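Local coordinates for protein CheA (Treponema denticola, PDB 6Y1Y) that probably autophosphorylates on a histidine and passes the phosphate to CheB or CheY in chemotaxis, this fragment being its dimerization domain, at residues 17-22 against 115-120; 38-43 against 91-96; 31-36 against 101-106. All blocks are in the same frame, centred on the assembly; numbering follows the deposited sequence.

Contact 1: 17-22 against 115-120; sequences VSETVI and SGELQE
Leu-118 reaches across from helix 93-125 and overlaps two residues of helix 7-67 that lie one turn apart, Val-17 and Thr-20. Its isobutyl group divides the work between its two methyls. CD2 meets CG2 of Val-17 at 4.1 Å, an apolar touch in which the two side chains cross at about a right angle, while CD1 lies 3.5 Å from OG1 of Thr-20. Leu-118 can straddle the pair because its CG sits beside the backbone N and opposite the carbonyl carbon (chi1 -81°), with the fork of methyls at its end spread along the partner helix. The threonine hydroxyl is turned to the leucine by a chi1 of -56°, yet its polar need is met within its own helix, where OG1 is hydrogen-bonded to the carbonyl of Leu-16; the leucine methyl therefore packs against an oxygen that already has a partner. Toward the edge of the contact the carboxylates of Glu-19 and Glu-117 come near each other, OE2 of Glu-19 4.4 Å from OE1 of Glu-117. Arg-113, on helix 93-125, forms salt bridges with both, through NH2 to OE1 of Glu-19 and through NH1 to OE1 of Glu-117. The segment axes run antiparallel at 150° and 10.5 Å apart, as in a helical hairpin, and Val-17 also packs on Gln-119 of the second subunit. A small, mostly apolar patch with two acids sharing one arginine at its margin implies like charges that are probably offset by the guanidinium group.

Contact 2: 38-43 against 91-96; sequences YDKFQN and GDFDSL
Lys-40 is the first residue of 38-43 to touch 91-96, and it does so with its aliphatic part. CG lies in the plane of the Phe-93 ring, at its edge, 3.8 Å from CD2. Lysine and phenylalanine slide past each other in opposite directions, each reaching toward the other's helix. The lysine chain then bends at chi2 (74°), and its ammonium group makes a weak hydrogen bond with Ser-44 OG further along its own helix. A single methylene, CG, thus meets the ring edge while the charged end turns to its own helix, at the exposed border of the contact.

Next comes Phe-41, which meets the same aromatic ring near the root of its own side chain. Its CB is 3.9 Å from CE2 of Phe-93, and its backbone N is 3.8 Å from that same carbon, so the far end of the Phe-93 ring packs close to the main chain of helix 7-67. With CG anti to the backbone N (chi1 177°), the Phe-41 ring is carried past this point toward other aromatic partners: Phe-90 of its own chain and both Phe-90 and Phe-93 of the second subunit.

Phe-93 stands in the first turn of helix 93-125, just after Asp-92 at the N-cap position, and it also touches Leu-37, one turn before Phe-41 on helix 7-67. The contact therefore joins the start of helix 93-125 to the middle of the long helix 7-67, where phenylalanines from both subunits gather in the core of the dimer's helical bundle.

Contact 3: 31-36 against 101-106; sequences TIEFAE and VTKFKS
Phe-34 brings the far end of its ring, CE1, CE2 and CZ, against Val-101 and Phe-104, one turn apart on helix 93-125. CZ lies 3.7 Å from the backbone N of Val-101 and packs on the CG2 methyl of Val-101. CE2 comes within 3.8 Å of CD2 of Phe-104. Val-101 CA and Phe-104 CB lie in the plane of the Phe-34 ring, at its edge, and both partner side chains cross the phenylalanine at about a right angle. Beside Phe-34, Glu-33 and Lys-103 pass obliquely, OE1 resting 3.8 Å from the lysine CD. Their charged ends remain 4.4 Å apart, OE1 to NZ, beyond salt-bridge range, although attraction at that distance is plausible. The segments run antiparallel, with 157° between axes 10.6 Å apart, and belong to the helical hairpin that pairs with a second copy in the histidine kinase homodimeric domain. Phe-34 stacks on Phe-34 of the second subunit, and Phe-104 likewise on Phe-104 of that subunit. Within the chain, Met-97 and Ala-100 also touch Phe-34, whereas Phe-104, its CG anti to the backbone N (chi1 178°), packs on Leu-27 and Ser-30.

Overall arrangement
All three contacts join helix 7-67 to helix 93-125, with helix 72-87 lying between these two in sequence. Because the pair is antiparallel, the segments are enclosed one within another along the chain: 38-43 with 91-96 innermost, then 31-36 with 101-106, then 17-22 with 115-120. Contacts 2 and 3 have centres 13 Å apart and lie close in sequence, 31-36 and 38-43 being one residue apart, whereas contact 1 lies 21 Å from contact 3 and 33 Å from contact 2, centre to centre, nearer the chain ends. Each also touches the second subunit, so packing within one hairpin and packing between subunits involve the same stretches of helix, consistent with a dimerization domain.

Contact 1: 17-22 against 115-120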
ATOM      1  N   VAL B  17      -7.877 -27.468   1.751  1.00 22.19           N
ATOM      2  CA  VAL B  17      -7.174 -26.988   0.567  1.00 17.81           C
ATOM      3  C   VAL B  17      -8.074 -26.053  -0.233  1.00 22.24           C
ATOM      4  O   VAL B  17      -7.617 -25.047  -0.789  1.00 19.29           O
ATOM      5  CB  VAL B  17      -6.677 -28.172  -0.287  1.00 22.81           C
ATOM      6  CG1 VAL B  17      -6.104 -27.680  -1.613  1.00 24.14           C
ATOM      7  CG2 VAL B  17      -5.646 -28.993   0.478  1.00 21.86           C
ATOM      8  N   SER B  18      -9.378 -26.338  -0.255  1.00 24.45           N
ATOM      9  CA  SER B  18     -10.322 -25.421  -0.890  1.00 24.37           C
ATOM     10  C   SER B  18     -10.293 -24.048  -0.227  1.00 20.64           C
ATOM     11  O   SER B  18     -10.285 -23.018  -0.917  1.00 22.17           O
ATOM     12  CB  SER B  18     -11.735 -26.013  -0.848  1.00 21.50           C
ATOM     13  OG  SER B  18     -12.689 -25.077  -1.303  1.00 28.92           O
ATOM     14  N   GLU B  19     -10.281 -24.010   1.108  1.00 21.02           N
ATOM     15  CA  GLU B  19     -10.163 -22.738   1.818  1.00 18.28           C
ATOM     16  C   GLU B  19      -8.854 -22.038   1.482  1.00 18.62           C
ATOM     17  O   GLU B  19      -8.795 -20.803   1.436  1.00 16.88           O
ATOM     18  CB  GLU B  19     -10.246 -22.953   3.326  1.00 20.61           C
ATOM     19  CG  GLU B  19     -11.613 -23.259   3.896  1.00 29.27           C
ATOM     20  CD  GLU B  19     -11.590 -23.226   5.413  1.00 34.40           C
ATOM     21  OE1 GLU B  19     -11.643 -22.112   5.980  1.00 36.02           O
ATOM     22  OE2 GLU B  19     -11.492 -24.306   6.038  1.00 41.68           O
ATOM     23  N   THR B  20      -7.782 -22.814   1.302  1.00 17.55           N
ATOM     24  CA  THR B  20      -6.491 -22.237   0.944  1.00 16.50           C
ATOM     25  C   THR B  20      -6.555 -21.578  -0.420  1.00 15.13           C
ATOM     26  O   THR B  20      -6.038 -20.470  -0.610  1.00 15.10           O
ATOM     27  CB  THR B  20      -5.405 -23.316   0.952  1.00 16.09           C
ATOM     28  OG1 THR B  20      -5.372 -23.964   2.231  1.00 17.07           O
ATOM     29  CG2 THR B  20      -4.042 -22.708   0.674  1.00 14.92           C
ATOM     30  N   VAL B  21      -7.198 -22.246  -1.382  1.00 16.00           N
ATOM     31  CA  VAL B  21      -7.312 -21.713  -2.737  1.00 12.58           C
ATOM     32  C   VAL B  21      -8.152 -20.441  -2.747  1.00 15.73           C
ATOM     33  O   VAL B  21      -7.845 -19.482  -3.467  1.00 16.28           O
ATOM     34  CB  VAL B  21      -7.888 -22.789  -3.676  1.00 16.22           C
ATOM     35  CG1 VAL B  21      -8.279 -22.172  -5.017  1.00 16.74           C
ATOM     36  CG2 VAL B  21      -6.882 -23.924  -3.872  1.00 21.63           C
ATOM     37  N   ILE B  22      -9.215 -20.407  -1.944  1.00 16.87           N
ATOM     38  CA  ILE B  22     -10.048 -19.211  -1.863  1.00 16.54           C
ATOM     39  C   ILE B  22      -9.248 -18.062  -1.283  1.00 16.23           C
ATOM     40  O   ILE B  22      -9.270 -16.935  -1.795  1.00 16.17           O
ATOM     41  CB  ILE B  22     -11.301 -19.490  -1.012  1.00 18.76           C
ATOM     42  CG1 ILE B  22     -12.194 -20.525  -1.696  1.00 19.14           C
ATOM     43  CG2 ILE B  22     -12.042 -18.194  -0.702  1.00 21.76           C
ATOM     44  CD1 ILE B  22     -13.327 -21.022  -0.818  1.00 25.57           C
ATOM     45  N   SER B 115      -3.317 -22.670   7.651  1.00 18.85           N
ATOM     46  CA  SER B 115      -2.031 -23.358   7.611  1.00 19.97           C
ATOM     47  C   SER B 115      -1.805 -24.185   8.871  1.00 22.95           C
ATOM     48  O   SER B 115      -1.240 -25.283   8.804  1.00 22.80           O
ATOM     49  CB  SER B 115      -0.896 -22.353   7.423  1.00 19.47           C
ATOM     50  OG  SER B 115      -0.617 -21.668   8.628  1.00 27.55           O
ATOM     51  N   GLY B 116      -2.241 -23.681  10.026  1.00 22.11           N
ATOM     52  CA  GLY B 116      -2.178 -24.480  11.240  1.00 26.68           C
ATOM     53  C   GLY B 116      -3.027 -25.733  11.150  1.00 24.34           C
ATOM     54  O   GLY B 116      -2.606 -26.814  11.572  1.00 24.27           O
ATOM     55  N   GLU B 117      -4.230 -25.608  10.591  1.00 22.64           N
ATOM     56  CA  GLU B 117      -5.099 -26.767  10.424  1.00 23.48           C
ATOM     57  C   GLU B 117      -4.526 -27.746   9.405  1.00 26.60           C
ATOM     58  O   GLU B 117      -4.622 -28.966   9.588  1.00 25.45           O
ATOM     59  CB  GLU B 117      -6.498 -26.316  10.005  1.00 26.94           C
ATOM     60  CG  GLU B 117      -7.290 -25.626  11.107  1.00 31.84           C
ATOM     61  CD  GLU B 117      -8.755 -25.451  10.743  1.00 39.53           C
ATOM     62  OE1 GLU B 117      -9.045 -24.837   9.694  1.00 37.08           O
ATOM     63  OE2 GLU B 117      -9.618 -25.933  11.505  1.00 48.27           O
ATOM     64  N   LEU B 118      -3.947 -27.232   8.316  1.00 22.34           N
ATOM     65  CA  LEU B 118      -3.310 -28.103   7.330  1.00 20.91           C
ATOM     66  C   LEU B 118      -2.175 -28.899   7.951  1.00 24.22           C
ATOM     67  O   LEU B 118      -2.004 -30.087   7.651  1.00 26.88           O
ATOM     68  CB  LEU B 118      -2.788 -27.284   6.151  1.00 22.24           C
ATOM     69  CG  LEU B 118      -3.765 -26.857   5.056  1.00 18.81           C
ATOM     70  CD1 LEU B 118      -3.105 -25.792   4.192  1.00 22.55           C
ATOM     71  CD2 LEU B 118      -4.217 -28.033   4.207  1.00 22.25           C
ATOM     72  N   GLN B 119      -1.377 -28.257   8.806  1.00 24.42           N
ATOM     73  CA  GLN B 119      -0.227 -28.935   9.392  1.00 24.43           C
ATOM     74  C   GLN B 119      -0.674 -30.130  10.218  1.00 25.83           C
ATOM     75  O   GLN B 119      -0.175 -31.247  10.041  1.00 24.26           O
ATOM     76  CB  GLN B 119       0.571 -27.954  10.246  1.00 27.31           C
ATOM     77  CG  GLN B 119       1.919 -28.465  10.700  1.00 34.00           C
ATOM     78  CD  GLN B 119       2.913 -27.337  10.896  1.00 35.87           C
ATOM     79  OE1 GLN B 119       3.631 -26.960   9.970  1.00 38.40           O
ATOM     80  NE2 GLN B 119       2.949 -26.783  12.102  1.00 37.78           N
ATOM     81  N   GLU B 120      -1.648 -29.923  11.103  1.00 27.34           N
ATOM     82  CA  GLU B 120      -2.135 -31.034  11.910  1.00 27.77           C
ATOM     83  C   GLU B 120      -2.914 -32.026  11.058  1.00 29.34           C
ATOM     84  O   GLU B 120      -2.813 -33.240  11.263  1.00 26.07           O
ATOM     85  CB  GLU B 120      -2.991 -30.513  13.062  1.00 29.20           C
ATOM     86  CG  GLU B 120      -2.271 -29.513  13.954  1.00 34.52           C
ATOM     87  CD  GLU B 120      -1.356 -30.177  14.977  1.00 43.31           C
ATOM     88  OE1 GLU B 120      -1.164 -31.413  14.907  1.00 40.89           O
ATOM     89  OE2 GLU B 120      -0.825 -29.454  15.852  1.00 44.25           O
TER

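Contact 2: 38-43 against 91-96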
ATOM      1  N   TYR B  38      -0.247   1.838  -6.075  1.00 10.64           N
ATOM      2  CA  TYR B  38       1.061   2.371  -6.440  1.00  9.38           C
ATOM      3  C   TYR B  38       0.953   3.255  -7.678  1.00 10.78           C
ATOM      4  O   TYR B  38       1.472   4.379  -7.702  1.00 10.78           O
ATOM      5  CB  TYR B  38       2.056   1.220  -6.676  1.00  9.37           C
ATOM      6  CG  TYR B  38       3.371   1.670  -7.277  1.00 13.11           C
ATOM      7  CD1 TYR B  38       4.343   2.289  -6.499  1.00 11.64           C
ATOM      8  CD2 TYR B  38       3.631   1.504  -8.632  1.00 13.05           C
ATOM      9  CE1 TYR B  38       5.539   2.723  -7.059  1.00 12.50           C
ATOM     10  CE2 TYR B  38       4.821   1.935  -9.194  1.00 14.07           C
ATOM     11  CZ  TYR B  38       5.774   2.535  -8.403  1.00 11.42           C
ATOM     12  OH  TYR B  38       6.954   2.970  -8.977  1.00 16.50           O
ATOM     13  N   ASP B  39       0.269   2.762  -8.718  1.00 12.53           N
ATOM     14  CA  ASP B  39       0.112   3.540  -9.940  1.00 10.88           C
ATOM     15  C   ASP B  39      -0.625   4.842  -9.670  1.00 11.17           C
ATOM     16  O   ASP B  39      -0.298   5.882 -10.255  1.00 12.27           O
ATOM     17  CB  ASP B  39      -0.636   2.729 -10.999  1.00 13.42           C
ATOM     18  CG  ASP B  39       0.198   1.623 -11.575  1.00 20.53           C
ATOM     19  OD1 ASP B  39       1.436   1.655 -11.415  1.00 18.77           O
ATOM     20  OD2 ASP B  39      -0.399   0.720 -12.189  1.00 22.92           O
ATOM     21  N   LYS B  40      -1.661   4.785  -8.828  1.00 11.45           N
ATOM     22  CA  LYS B  40      -2.440   5.974  -8.505  1.00  8.91           C
ATOM     23  C   LYS B  40      -1.585   6.973  -7.745  1.00  9.02           C
ATOM     24  O   LYS B  40      -1.626   8.178  -8.028  1.00 11.01           O
ATOM     25  CB  LYS B  40      -3.669   5.576  -7.690  1.00 11.33           C
ATOM     26  CG  LYS B  40      -4.403   6.721  -7.046  1.00 15.05           C
ATOM     27  CD  LYS B  40      -5.187   7.504  -8.053  1.00 18.97           C
ATOM     28  CE  LYS B  40      -5.806   8.712  -7.393  1.00 16.27           C
ATOM     29  NZ  LYS B  40      -6.281   9.654  -8.420  1.00 13.70           N
ATOM     30  N   PHE B  41      -0.771   6.489  -6.807  1.00  8.90           N
ATOM     31  CA  PHE B  41       0.131   7.390  -6.108  1.00  7.90           C
ATOM     32  C   PHE B  41       1.100   8.058  -7.080  1.00 10.32           C
ATOM     33  O   PHE B  41       1.353   9.266  -6.986  1.00 10.68           O
ATOM     34  CB  PHE B  41       0.908   6.672  -5.007  1.00  8.61           C
ATOM     35  CG  PHE B  41       1.881   7.586  -4.333  1.00  8.69           C
ATOM     36  CD1 PHE B  41       1.462   8.393  -3.284  1.00  7.68           C
ATOM     37  CD2 PHE B  41       3.180   7.724  -4.815  1.00  9.02           C
ATOM     38  CE1 PHE B  41       2.334   9.284  -2.688  1.00  8.60           C
ATOM     39  CE2 PHE B  41       4.056   8.618  -4.228  1.00 10.78           C
ATOM     40  CZ  PHE B  41       3.632   9.401  -3.159  1.00 10.22           C
ATOM     41  N   GLN B  42       1.680   7.282  -7.998  1.00 10.60           N
ATOM     42  CA  GLN B  42       2.633   7.847  -8.947  1.00 11.19           C
ATOM     43  C   GLN B  42       1.987   8.928  -9.799  1.00 10.38           C
ATOM     44  O   GLN B  42       2.543  10.022  -9.976  1.00 11.64           O
ATOM     45  CB  GLN B  42       3.210   6.737  -9.820  1.00 13.59           C
ATOM     46  CG  GLN B  42       4.095   5.799  -9.045  1.00 17.76           C
ATOM     47  CD  GLN B  42       5.389   6.458  -8.641  1.00 23.91           C
ATOM     48  OE1 GLN B  42       5.430   7.271  -7.709  1.00 23.66           O
ATOM     49  NE2 GLN B  42       6.461   6.124  -9.352  1.00 24.85           N
ATOM     50  N   ASN B  43       0.786   8.660 -10.306  1.00 10.70           N
ATOM     51  CA  ASN B  43       0.134   9.651 -11.152  1.00 11.10           C
ATOM     52  C   ASN B  43      -0.223  10.895 -10.351  1.00  8.28           C
ATOM     53  O   ASN B  43       0.050  12.024 -10.777  1.00  9.76           O
ATOM     54  CB  ASN B  43      -1.112   9.053 -11.797  1.00 12.90           C
ATOM     55  CG  ASN B  43      -0.784   8.040 -12.875  1.00 19.42           C
ATOM     56  OD1 ASN B  43       0.293   8.079 -13.475  1.00 22.41           O
ATOM     57  ND2 ASN B  43      -1.709   7.115 -13.120  1.00 19.63           N
ATOM     58  N   GLY B  91      -7.173  12.864  -3.483  1.00  8.47           N
ATOM     59  CA  GLY B  91      -8.527  12.376  -3.268  1.00 10.10           C
ATOM     60  C   GLY B  91      -8.604  11.541  -2.006  1.00  8.83           C
ATOM     61  O   GLY B  91      -8.081  11.910  -0.948  1.00 10.02           O
ATOM     62  N   ASP B  92      -9.249  10.383  -2.125  1.00 11.42           N
ATOM     63  CA  ASP B  92      -9.459   9.486  -1.003  1.00 12.10           C
ATOM     64  C   ASP B  92      -8.369   8.431  -0.885  1.00 12.22           C
ATOM     65  O   ASP B  92      -8.626   7.362  -0.323  1.00 12.50           O
ATOM     66  CB  ASP B  92     -10.821   8.807  -1.120  1.00 14.74           C
ATOM     67  CG  ASP B  92     -11.971   9.785  -0.992  1.00 24.93           C
ATOM     68  OD1 ASP B  92     -11.892  10.691  -0.130  1.00 31.43           O
ATOM     69  OD2 ASP B  92     -12.949   9.661  -1.762  1.00 36.40           O
ATOM     70  N   PHE B  93      -7.171   8.701  -1.407  1.00 10.06           N
ATOM     71  CA  PHE B  93      -6.098   7.708  -1.358  1.00  8.11           C
ATOM     72  C   PHE B  93      -5.896   7.153   0.045  1.00  9.91           C
ATOM     73  O   PHE B  93      -5.716   5.946   0.215  1.00 10.56           O
ATOM     74  CB  PHE B  93      -4.782   8.301  -1.872  1.00  9.12           C
ATOM     75  CG  PHE B  93      -3.696   7.268  -2.089  1.00  7.62           C
ATOM     76  CD1 PHE B  93      -2.852   6.888  -1.046  1.00 10.09           C
ATOM     77  CD2 PHE B  93      -3.524   6.675  -3.331  1.00 10.15           C
ATOM     78  CE1 PHE B  93      -1.859   5.928  -1.242  1.00  8.97           C
ATOM     79  CE2 PHE B  93      -2.528   5.719  -3.527  1.00 10.58           C
ATOM     80  CZ  PHE B  93      -1.708   5.344  -2.490  1.00  9.24           C
ATOM     81  N   ASP B  94      -5.887   8.018   1.066  1.00 10.40           N
ATOM     82  CA  ASP B  94      -5.575   7.521   2.405  1.00 11.35           C
ATOM     83  C   ASP B  94      -6.587   6.460   2.839  1.00 11.92           C
ATOM     84  O   ASP B  94      -6.199   5.420   3.382  1.00 12.13           O
ATOM     85  CB  ASP B  94      -5.466   8.672   3.429  1.00 13.02           C
ATOM     86  CG  ASP B  94      -6.647   9.650   3.414  1.00 18.96           C
ATOM     87  OD1 ASP B  94      -7.649   9.452   2.708  1.00 15.87           O
ATOM     88  OD2 ASP B  94      -6.561  10.665   4.147  1.00 17.31           O
ATOM     89  N   SER B  95      -7.873   6.684   2.557  1.00 11.18           N
ATOM     90  CA  SER B  95      -8.925   5.730   2.910  1.00 13.16           C
ATOM     91  C   SER B  95      -8.837   4.457   2.080  1.00 12.84           C
ATOM     92  O   SER B  95      -9.007   3.351   2.610  1.00 12.46           O
ATOM     93  CB  SER B  95     -10.297   6.377   2.707  1.00 16.03           C
ATOM     94  OG  SER B  95     -10.651   7.166   3.820  1.00 31.29           O
ATOM     95  N   LEU B  96      -8.575   4.596   0.776  1.00  9.87           N
ATOM     96  CA  LEU B  96      -8.436   3.438  -0.103  1.00 12.52           C
ATOM     97  C   LEU B  96      -7.250   2.570   0.301  1.00 10.84           C
ATOM     98  O   LEU B  96      -7.347   1.332   0.301  1.00 11.94           O
ATOM     99  CB  LEU B  96      -8.280   3.892  -1.551  1.00 13.08           C
ATOM    100  CG  LEU B  96      -9.450   4.645  -2.174  1.00 13.29           C
ATOM    101  CD1 LEU B  96      -9.042   5.129  -3.552  1.00 17.56           C
ATOM    102  CD2 LEU B  96     -10.676   3.747  -2.250  1.00 18.09           C
TER

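Contact 3: 31-36 against 101-106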
ATOM      1  N   THR B  31      -2.866  -8.146  -4.127  1.00 12.22           N
ATOM      2  CA  THR B  31      -1.661  -7.685  -4.820  1.00 13.44           C
ATOM      3  C   THR B  31      -2.030  -6.725  -5.946  1.00 13.72           C
ATOM      4  O   THR B  31      -1.312  -5.747  -6.191  1.00 12.94           O
ATOM      5  CB  THR B  31      -0.829  -8.849  -5.377  1.00 12.43           C
ATOM      6  OG1 THR B  31      -1.514  -9.444  -6.487  1.00 14.04           O
ATOM      7  CG2 THR B  31      -0.540  -9.896  -4.301  1.00 14.47           C
ATOM      8  N   ILE B  32      -3.138  -6.993  -6.641  1.00 13.58           N
ATOM      9  CA  ILE B  32      -3.585  -6.117  -7.722  1.00 13.63           C
ATOM     10  C   ILE B  32      -4.053  -4.788  -7.157  1.00 14.30           C
ATOM     11  O   ILE B  32      -3.785  -3.720  -7.728  1.00 14.05           O
ATOM     12  CB  ILE B  32      -4.683  -6.815  -8.541  1.00 13.60           C
ATOM     13  CG1 ILE B  32      -4.081  -8.005  -9.293  1.00 18.45           C
ATOM     14  CG2 ILE B  32      -5.333  -5.830  -9.496  1.00 17.08           C
ATOM     15  CD1 ILE B  32      -5.068  -9.127  -9.532  1.00 17.89           C
ATOM     16  N   GLU B  33      -4.745  -4.829  -6.019  1.00 12.49           N
ATOM     17  CA  GLU B  33      -5.198  -3.600  -5.378  1.00 13.73           C
ATOM     18  C   GLU B  33      -4.022  -2.699  -5.023  1.00 15.04           C
ATOM     19  O   GLU B  33      -4.054  -1.485  -5.278  1.00 12.31           O
ATOM     20  CB  GLU B  33      -6.017  -3.950  -4.135  1.00 12.78           C
ATOM     21  CG  GLU B  33      -6.657  -2.777  -3.447  1.00 17.14           C
ATOM     22  CD  GLU B  33      -7.752  -3.185  -2.481  1.00 22.54           C
ATOM     23  OE1 GLU B  33      -7.793  -4.364  -2.065  1.00 16.98           O
ATOM     24  OE2 GLU B  33      -8.578  -2.313  -2.131  1.00 29.18           O
ATOM     25  N   PHE B  34      -2.956  -3.274  -4.460  1.00 11.52           N
ATOM     26  CA  PHE B  34      -1.816  -2.442  -4.097  1.00 11.24           C
ATOM     27  C   PHE B  34      -1.040  -1.992  -5.328  1.00 12.27           C
ATOM     28  O   PHE B  34      -0.463  -0.900  -5.324  1.00 10.76           O
ATOM     29  CB  PHE B  34      -0.900  -3.172  -3.114  1.00 11.83           C
ATOM     30  CG  PHE B  34      -1.450  -3.249  -1.716  1.00  9.51           C
ATOM     31  CD1 PHE B  34      -1.695  -2.091  -0.986  1.00 11.61           C
ATOM     32  CD2 PHE B  34      -1.688  -4.484  -1.122  1.00  9.84           C
ATOM     33  CE1 PHE B  34      -2.202  -2.161   0.302  1.00 12.39           C
ATOM     34  CE2 PHE B  34      -2.201  -4.563   0.160  1.00 11.03           C
ATOM     35  CZ  PHE B  34      -2.454  -3.400   0.874  1.00 10.88           C
ATOM     36  N   ALA B  35      -0.993  -2.813  -6.382  1.00 12.61           N
ATOM     37  CA  ALA B  35      -0.362  -2.343  -7.612  1.00 15.23           C
ATOM     38  C   ALA B  35      -1.124  -1.162  -8.200  1.00 15.47           C
ATOM     39  O   ALA B  35      -0.511  -0.199  -8.673  1.00 15.79           O
ATOM     40  CB  ALA B  35      -0.256  -3.472  -8.635  1.00 14.87           C
ATOM     41  N   GLU B  36      -2.465  -1.214  -8.168  1.00 13.80           N
ATOM     42  CA  GLU B  36      -3.275  -0.080  -8.620  1.00 14.01           C
ATOM     43  C   GLU B  36      -3.025   1.153  -7.762  1.00 13.45           C
ATOM     44  O   GLU B  36      -2.980   2.279  -8.274  1.00 13.95           O
ATOM     45  CB  GLU B  36      -4.765  -0.427  -8.567  1.00 13.46           C
ATOM     46  CG  GLU B  36      -5.235  -1.535  -9.492  1.00 24.36           C
ATOM     47  CD  GLU B  36      -6.699  -1.884  -9.260  1.00 28.15           C
ATOM     48  OE1 GLU B  36      -7.279  -1.380  -8.270  1.00 33.51           O
ATOM     49  OE2 GLU B  36      -7.271  -2.658 -10.057  1.00 32.46           O
ATOM     50  N   VAL B 101      -5.134  -2.368   3.130  1.00  7.79           N
ATOM     51  CA  VAL B 101      -4.355  -3.006   4.195  1.00  9.57           C
ATOM     52  C   VAL B 101      -5.256  -3.870   5.065  1.00  8.69           C
ATOM     53  O   VAL B 101      -4.919  -5.016   5.388  1.00  8.47           O
ATOM     54  CB  VAL B 101      -3.610  -1.950   5.043  1.00  8.18           C
ATOM     55  CG1 VAL B 101      -2.908  -2.623   6.234  1.00 11.27           C
ATOM     56  CG2 VAL B 101      -2.601  -1.180   4.188  1.00 11.92           C
ATOM     57  N   THR B 102      -6.432  -3.356   5.425  1.00  9.29           N
ATOM     58  CA  THR B 102      -7.353  -4.112   6.272  1.00  8.50           C
ATOM     59  C   THR B 102      -7.771  -5.430   5.621  1.00  9.47           C
ATOM     60  O   THR B 102      -7.800  -6.479   6.286  1.00  9.34           O
ATOM     61  CB  THR B 102      -8.567  -3.232   6.573  1.00  8.50           C
ATOM     62  OG1 THR B 102      -8.152  -2.169   7.446  1.00 10.84           O
ATOM     63  CG2 THR B 102      -9.687  -4.044   7.225  1.00 10.76           C
ATOM     64  N   LYS B 103      -8.092  -5.398   4.328  1.00  8.74           N
ATOM     65  CA  LYS B 103      -8.473  -6.619   3.624  1.00  9.68           C
ATOM     66  C   LYS B 103      -7.318  -7.617   3.575  1.00  9.70           C
ATOM     67  O   LYS B 103      -7.505  -8.819   3.822  1.00 10.60           O
ATOM     68  CB  LYS B 103      -8.935  -6.260   2.215  1.00 10.82           C
ATOM     69  CG  LYS B 103      -9.272  -7.454   1.351  1.00 17.22           C
ATOM     70  CD  LYS B 103      -9.654  -7.020  -0.051  1.00 19.47           C
ATOM     71  CE  LYS B 103      -9.894  -8.238  -0.944  1.00 29.28           C
ATOM     72  NZ  LYS B 103     -10.480  -7.865  -2.264  1.00 33.07           N
ATOM     73  N   PHE B 104      -6.115  -7.134   3.264  1.00  9.27           N
ATOM     74  CA  PHE B 104      -4.943  -8.003   3.229  1.00 11.49           C
ATOM     75  C   PHE B 104      -4.690  -8.644   4.595  1.00 10.32           C
ATOM     76  O   PHE B 104      -4.486  -9.858   4.692  1.00 11.31           O
ATOM     77  CB  PHE B 104      -3.744  -7.177   2.743  1.00  9.86           C
ATOM     78  CG  PHE B 104      -2.431  -7.925   2.687  1.00  9.69           C
ATOM     79  CD1 PHE B 104      -2.380  -9.303   2.585  1.00 10.38           C
ATOM     80  CD2 PHE B 104      -1.242  -7.224   2.684  1.00 10.39           C
ATOM     81  CE1 PHE B 104      -1.155  -9.966   2.532  1.00 12.60           C
ATOM     82  CE2 PHE B 104      -0.010  -7.887   2.624  1.00  9.13           C
ATOM     83  CZ  PHE B 104       0.027  -9.255   2.550  1.00 12.12           C
ATOM     84  N   LYS B 105      -4.733  -7.848   5.666  1.00  9.88           N
ATOM     85  CA  LYS B 105      -4.540  -8.402   7.004  1.00  9.79           C
ATOM     86  C   LYS B 105      -5.563  -9.490   7.304  1.00  9.81           C
ATOM     87  O   LYS B 105      -5.242 -10.488   7.964  1.00 11.36           O
ATOM     88  CB  LYS B 105      -4.621  -7.291   8.050  1.00  9.44           C
ATOM     89  CG  LYS B 105      -3.390  -6.415   8.125  1.00  9.80           C
ATOM     90  CD  LYS B 105      -3.625  -5.309   9.136  1.00 10.61           C
ATOM     91  CE  LYS B 105      -2.326  -4.635   9.515  1.00 15.92           C
ATOM     92  NZ  LYS B 105      -2.558  -3.565  10.525  1.00 20.08           N
ATOM     93  N   SER B 106      -6.807  -9.294   6.865  1.00  9.23           N
ATOM     94  CA  SER B 106      -7.852 -10.283   7.121  1.00 11.58           C
ATOM     95  C   SER B 106      -7.538 -11.600   6.428  1.00 12.11           C
ATOM     96  O   SER B 106      -7.584 -12.666   7.053  1.00 13.86           O
ATOM     97  CB  SER B 106      -9.201  -9.736   6.653  1.00 11.72           C
ATOM     98  OG  SER B 106     -10.254 -10.636   6.954  1.00 12.21           O
TER